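Local coordinates for TRAP dicarboxylate ABC transporter, substrate-binding protein (Roseobacter denitrificans, PDB 4OVQ), which binds beta-D-glucuronate as the periplasmic solute-binding protein of a TRAP transporter, at residues V102-M114 with Y224-I236. Sequence-based numbering, arbitrary orientation.
With BDP (beta-D-glucopyranuronic acid), chain C.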
loop_
_atom_site.group_PDB
_atom_site.type_symbol
_atom_site.label_atom_id
_atom_site.label_comp_id
_atom_site.label_asym_id
_atom_site.label_seq_id
_atom_site.Cartn_x
_atom_site.Cartn_y
_atom_site.Cartn_z
ATOM N N VAL A 102 7.209 -7.081 -1.731
ATOM C CA VAL A 102 5.960 -7.090 -0.966
ATOM C C VAL A 102 4.748 -6.961 -1.890
ATOM O O VAL A 102 3.607 -7.128 -1.448
ATOM C CB VAL A 102 5.936 -6.003 0.160
ATOM C CG1 VAL A 102 7.137 -6.154 1.068
ATOM C CG2 VAL A 102 5.882 -4.626 -0.401
ATOM N N SER A 103 5.018 -6.695 -3.170
ATOM C CA SER A 103 4.010 -6.575 -4.196
ATOM C C SER A 103 3.753 -7.930 -4.910
ATOM O O SER A 103 2.904 -8.026 -5.785
ATOM C CB SER A 103 4.424 -5.476 -5.165
ATOM O OG SER A 103 4.274 -4.190 -4.540
ATOM N N LEU A 104 4.465 -8.971 -4.509
ATOM C CA LEU A 104 4.163 -10.317 -5.029
ATOM C C LEU A 104 2.856 -10.853 -4.448
ATOM O O LEU A 104 2.658 -10.888 -3.237
ATOM C CB LEU A 104 5.316 -11.284 -4.737
ATOM C CG LEU A 104 6.535 -11.044 -5.630
ATOM C CD1 LEU A 104 7.778 -11.697 -5.014
ATOM C CD2 LEU A 104 6.301 -11.534 -7.068
ATOM N N PRO A 105 1.929 -11.261 -5.328
ATOM C CA PRO A 105 0.650 -11.810 -4.879
ATOM C C PRO A 105 0.848 -13.044 -3.994
ATOM O O PRO A 105 1.688 -13.865 -4.307
ATOM C CB PRO A 105 -0.021 -12.207 -6.199
ATOM C CG PRO A 105 0.542 -11.269 -7.183
ATOM C CD PRO A 105 1.977 -11.124 -6.791
ATOM N N PHE A 106 0.108 -13.109 -2.898
ATOM C CA PHE A 106 0.098 -14.277 -2.022
ATOM C C PHE A 106 1.451 -14.575 -1.370
ATOM O O PHE A 106 1.755 -15.745 -1.085
ATOM C CB PHE A 106 -0.420 -15.502 -2.796
ATOM C CG PHE A 106 -1.816 -15.328 -3.356
ATOM C CD1 PHE A 106 -2.923 -15.351 -2.519
ATOM C CD2 PHE A 106 -2.013 -15.147 -4.715
ATOM C CE1 PHE A 106 -4.199 -15.187 -3.027
ATOM C CE2 PHE A 106 -3.281 -14.989 -5.230
ATOM C CZ PHE A 106 -4.379 -15.014 -4.382
ATOM N N ILE A 107 2.262 -13.548 -1.107
ATOM C CA ILE A 107 3.562 -13.777 -0.465
ATOM C C ILE A 107 3.501 -13.784 1.069
ATOM O O ILE A 107 4.312 -14.443 1.728
ATOM C CB ILE A 107 4.651 -12.806 -0.962
ATOM C CG1 ILE A 107 6.028 -13.359 -0.555
ATOM C CG2 ILE A 107 4.431 -11.407 -0.424
ATOM C CD1 ILE A 107 7.177 -12.513 -1.004
ATOM N N PHE A 108 2.539 -13.073 1.636
ATOM C CA PHE A 108 2.278 -13.158 3.066
ATOM C C PHE A 108 1.014 -13.984 3.284
ATOM O O PHE A 108 0.143 -14.020 2.423
ATOM C CB PHE A 108 2.131 -11.755 3.659
ATOM C CG PHE A 108 3.295 -10.854 3.368
ATOM C CD1 PHE A 108 4.554 -11.135 3.885
ATOM C CD2 PHE A 108 3.143 -9.725 2.575
ATOM C CE1 PHE A 108 5.636 -10.308 3.618
ATOM C CE2 PHE A 108 4.217 -8.893 2.311
ATOM C CZ PHE A 108 5.466 -9.185 2.835
ATOM N N LYS A 109 0.921 -14.686 4.411
ATOM C CA LYS A 109 -0.280 -15.445 4.729
ATOM C C LYS A 109 -1.351 -14.547 5.327
ATOM O O LYS A 109 -2.538 -14.856 5.235
ATOM C CB LYS A 109 0.042 -16.588 5.710
ATOM C CG LYS A 109 1.462 -17.133 5.594
ATOM C CD LYS A 109 1.717 -18.304 6.532
ATOM C CE LYS A 109 2.877 -19.135 6.023
ATOM N NZ LYS A 109 3.623 -19.802 7.130
ATOM N N ASP A 110 -0.932 -13.432 5.930
ATOM C CA ASP A 110 -1.863 -12.476 6.520
ATOM C C ASP A 110 -1.088 -11.287 7.074
ATOM O O ASP A 110 0.140 -11.261 7.010
ATOM C CB ASP A 110 -2.739 -13.118 7.615
ATOM C CG ASP A 110 -1.940 -13.807 8.696
ATOM O OD1 ASP A 110 -0.856 -13.322 9.080
ATOM O OD2 ASP A 110 -2.421 -14.851 9.179
ATOM N N VAL A 111 -1.808 -10.296 7.594
ATOM C CA VAL A 111 -1.169 -9.067 8.034
ATOM C C VAL A 111 -0.230 -9.319 9.215
ATOM O O VAL A 111 0.910 -8.848 9.223
ATOM C CB VAL A 111 -2.199 -7.982 8.367
ATOM C CG1 VAL A 111 -1.520 -6.768 8.972
ATOM C CG2 VAL A 111 -2.994 -7.620 7.122
ATOM N N PRO A 112 -0.688 -10.080 10.220
ATOM C CA PRO A 112 0.267 -10.313 11.306
ATOM C C PRO A 112 1.562 -10.942 10.816
ATOM O O PRO A 112 2.633 -10.580 11.305
ATOM C CB PRO A 112 -0.500 -11.261 12.228
ATOM C CG PRO A 112 -1.909 -10.792 12.088
ATOM C CD PRO A 112 -2.039 -10.536 10.585
ATOM N N HIS A 113 1.466 -11.860 9.857
ATOM C CA HIS A 113 2.656 -12.437 9.231
ATOM C C HIS A 113 3.557 -11.368 8.591
ATOM O O HIS A 113 4.769 -11.382 8.782
ATOM C CB HIS A 113 2.247 -13.458 8.175
ATOM C CG HIS A 113 3.402 -14.155 7.528
ATOM N ND1 HIS A 113 3.516 -14.303 6.164
ATOM C CD2 HIS A 113 4.490 -14.759 8.059
ATOM C CE1 HIS A 113 4.629 -14.952 5.880
ATOM N NE2 HIS A 113 5.238 -15.244 7.013
HETATM N N MSE A 114 2.966 -10.445 7.832
HETATM C CA MSE A 114 3.731 -9.371 7.191
HETATM C C MSE A 114 4.563 -8.604 8.213
HETATM O O MSE A 114 5.738 -8.312 7.980
HETATM C CB MSE A 114 2.778 -8.407 6.458
HETATM C CG MSE A 114 3.391 -7.038 5.959
HETATM SE SE MSE A 114 1.924 -5.957 5.253
HETATM C CE MSE A 114 1.593 -4.927 6.906
ATOM N N TYR A 224 -17.945 -7.403 -3.504
ATOM C CA TYR A 224 -16.596 -7.439 -2.934
ATOM C C TYR A 224 -16.272 -8.896 -2.629
ATOM O O TYR A 224 -17.009 -9.585 -1.900
ATOM C CB TYR A 224 -16.530 -6.584 -1.675
ATOM C CG TYR A 224 -15.145 -6.299 -1.102
ATOM C CD1 TYR A 224 -14.572 -7.155 -0.171
ATOM C CD2 TYR A 224 -14.452 -5.136 -1.438
ATOM C CE1 TYR A 224 -13.319 -6.882 0.385
ATOM C CE2 TYR A 224 -13.206 -4.849 -0.901
ATOM C CZ TYR A 224 -12.637 -5.731 0.010
ATOM O OH TYR A 224 -11.412 -5.448 0.572
ATOM N N SER A 225 -15.187 -9.376 -3.214
ATOM C CA SER A 225 -14.792 -10.776 -3.127
ATOM C C SER A 225 -13.446 -10.883 -2.440
ATOM O O SER A 225 -12.455 -10.351 -2.935
ATOM C CB SER A 225 -14.704 -11.404 -4.531
ATOM O OG SER A 225 -15.951 -11.402 -5.203
ATOM N N LEU A 226 -13.413 -11.603 -1.317
ATOM C CA LEU A 226 -12.260 -11.663 -0.424
ATOM C C LEU A 226 -11.126 -12.556 -0.906
ATOM O O LEU A 226 -10.769 -13.554 -0.268
ATOM C CB LEU A 226 -12.693 -12.081 0.989
ATOM C CG LEU A 226 -13.525 -11.002 1.690
ATOM C CD1 LEU A 226 -14.445 -11.566 2.753
ATOM C CD2 LEU A 226 -12.627 -9.942 2.313
ATOM N N SER A 227 -10.535 -12.155 -2.026
ATOM C CA SER A 227 -9.375 -12.828 -2.590
ATOM C C SER A 227 -8.148 -12.609 -1.733
ATOM O O SER A 227 -7.281 -13.458 -1.660
ATOM C CB SER A 227 -9.115 -12.282 -3.999
ATOM O OG SER A 227 -9.161 -10.859 -3.981
ATOM N N GLN A 228 -8.050 -11.435 -1.111
ATOM C CA GLN A 228 -6.896 -11.118 -0.287
ATOM C C GLN A 228 -5.587 -11.499 -0.983
ATOM O O GLN A 228 -4.691 -12.100 -0.396
ATOM C CB GLN A 228 -7.029 -11.836 1.056
ATOM C CG GLN A 228 -8.251 -11.384 1.839
ATOM C CD GLN A 228 -8.463 -12.180 3.117
ATOM O OE1 GLN A 228 -8.146 -13.368 3.185
ATOM N NE2 GLN A 228 -9.003 -11.522 4.135
ATOM N N HIS A 229 -5.475 -11.065 -2.239
ATOM C CA HIS A 229 -4.395 -11.460 -3.138
ATOM C C HIS A 229 -3.108 -10.670 -2.938
ATOM O O HIS A 229 -2.041 -11.128 -3.345
ATOM C CB HIS A 229 -4.849 -11.310 -4.589
ATOM C CG HIS A 229 -5.448 -9.970 -4.892
ATOM N ND1 HIS A 229 -6.806 -9.756 -4.925
ATOM C CD2 HIS A 229 -4.869 -8.774 -5.149
ATOM C CE1 HIS A 229 -7.040 -8.481 -5.178
ATOM N NE2 HIS A 229 -5.876 -7.864 -5.309
ATOM N N LEU A 230 -3.209 -9.477 -2.344
ATOM C CA LEU A 230 -2.039 -8.655 -2.052
ATOM C C LEU A 230 -2.136 -8.175 -0.611
ATOM O O LEU A 230 -3.232 -7.742 -0.172
ATOM C CB LEU A 230 -1.986 -7.451 -2.999
ATOM C CG LEU A 230 -1.552 -7.752 -4.447
ATOM C CD1 LEU A 230 -1.872 -6.588 -5.390
ATOM C CD2 LEU A 230 -0.072 -8.094 -4.495
ATOM N N ILE A 231 -1.003 -8.237 0.105
ATOM C CA ILE A 231 -0.893 -7.713 1.454
ATOM C C ILE A 231 0.374 -6.853 1.451
ATOM O O ILE A 231 1.489 -7.341 1.563
ATOM C CB ILE A 231 -0.822 -8.862 2.481
ATOM C CG1 ILE A 231 -2.081 -9.706 2.379
ATOM C CG2 ILE A 231 -0.678 -8.310 3.883
ATOM C CD1 ILE A 231 -2.059 -10.958 3.299
ATOM N N ILE A 232 0.168 -5.553 1.228
ATOM C CA ILE A 232 1.239 -4.603 0.974
ATOM C C ILE A 232 1.297 -3.597 2.129
ATOM O O ILE A 232 0.278 -2.985 2.449
ATOM C CB ILE A 232 0.955 -3.862 -0.354
ATOM C CG1 ILE A 232 0.792 -4.860 -1.501
ATOM C CG2 ILE A 232 2.046 -2.873 -0.636
ATOM C CD1 ILE A 232 0.488 -4.207 -2.841
ATOM N N PRO A 233 2.474 -3.416 2.739
ATOM C CA PRO A 233 2.584 -2.450 3.831
ATOM C C PRO A 233 2.768 -1.047 3.274
ATOM O O PRO A 233 3.035 -0.853 2.072
ATOM C CB PRO A 233 3.871 -2.881 4.539
ATOM C CG PRO A 233 4.719 -3.440 3.454
ATOM C CD PRO A 233 3.743 -4.142 2.538
ATOM N N GLU A 234 2.649 -0.065 4.148
ATOM C CA GLU A 234 3.006 1.283 3.785
ATOM C C GLU A 234 4.078 1.751 4.719
ATOM O O GLU A 234 4.408 1.087 5.701
ATOM C CB GLU A 234 1.783 2.212 3.840
ATOM C CG GLU A 234 0.524 1.610 3.211
ATOM C CD GLU A 234 -0.436 2.641 2.696
ATOM O OE1 GLU A 234 -0.395 3.787 3.186
ATOM O OE2 GLU A 234 -1.229 2.254 1.811
ATOM N N CYS A 235 4.640 2.902 4.416
ATOM C CA CYS A 235 5.603 3.489 5.302
ATOM C C CYS A 235 5.354 4.989 5.487
ATOM O O CYS A 235 4.642 5.615 4.695
ATOM C CB CYS A 235 7.014 3.240 4.774
ATOM S SG CYS A 235 7.366 4.159 3.240
ATOM N N ILE A 236 5.958 5.536 6.521
ATOM C CA ILE A 236 6.280 6.935 6.611
ATOM C C ILE A 236 7.682 7.040 6.020
ATOM O O ILE A 236 8.590 6.367 6.546
ATOM C CB ILE A 236 6.275 7.438 8.088
ATOM C CG1 ILE A 236 4.936 7.150 8.785
ATOM C CG2 ILE A 236 6.630 8.932 8.154
ATOM C CD1 ILE A 236 4.883 7.611 10.218
HETATM C C1 BDP C . -4.566 2.078 -0.938
HETATM C C2 BDP C . -3.267 2.697 -0.491
HETATM C C3 BDP C . -3.088 3.930 -1.264
HETATM C C4 BDP C . -3.056 3.627 -2.724
HETATM C C5 BDP C . -4.326 2.923 -3.143
HETATM C C6 BDP C . -4.337 2.533 -4.630
HETATM O O2 BDP C . -3.458 3.034 0.924
HETATM O O3 BDP C . -1.736 4.405 -0.911
HETATM O O4 BDP C . -2.890 4.888 -3.499
HETATM O O5 BDP C . -4.541 1.751 -2.368
HETATM O O6A BDP C . -3.784 3.302 -5.470
HETATM O O1 BDP C . -4.849 0.872 -0.290
HETATM O O6B BDP C . -5.048 1.532 -4.895
HETATM O O HOH W 1 1.532 -9.095 -1.264
HETATM O O HOH W 2 -4.917 -13.647 4.334
#
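I231, with more surface covered by the contact than any other residue, fits into the bend between F108 and the start of helix 111-118. Its CD1 reaches the backbone of D110, 3.6 Å from CA, whereas CG2 lies 4.0 Å from V111 CG2 and also touches the selenium of M114 (selenomethionine). The I231 carbonyl oxygen meets the edge of the F108 ring near its plane, 3.1 Å from CD2. M114 runs out extended (CG anti to the backbone N, chi1 168°), carrying SE to 3.7 Å from P233 CB; the bend at chi3 (95°) then turns CE towards that CB. V102 CG2 packs against CD of the same proline. At the other end H229 CA sits over one face of the F106 ring, 4.0 Å from its centroid, in a CH-pi contact. Beside it F106 N donates to H229 O (3.0 Å), a bent bond of 143° at the hydrogen. Replacing F106 by alanine removes the ring, and H229 would probably lose its CH-pi partner, with a gap opened over its CA and CB. A water accepts from I231 N and lies near V102 O and L104 O, with too few protons for every acceptor in reach. Segment 224-236 crosses between the two main sheets, from strand 223-230 to strand 234-239, where E234 OE2 accepts from O2 of the glucuronate. Apolar packing with few direct polar ties thus fastens the 102-114 loop to this crossover, immediately before a sugar-binding carboxylate.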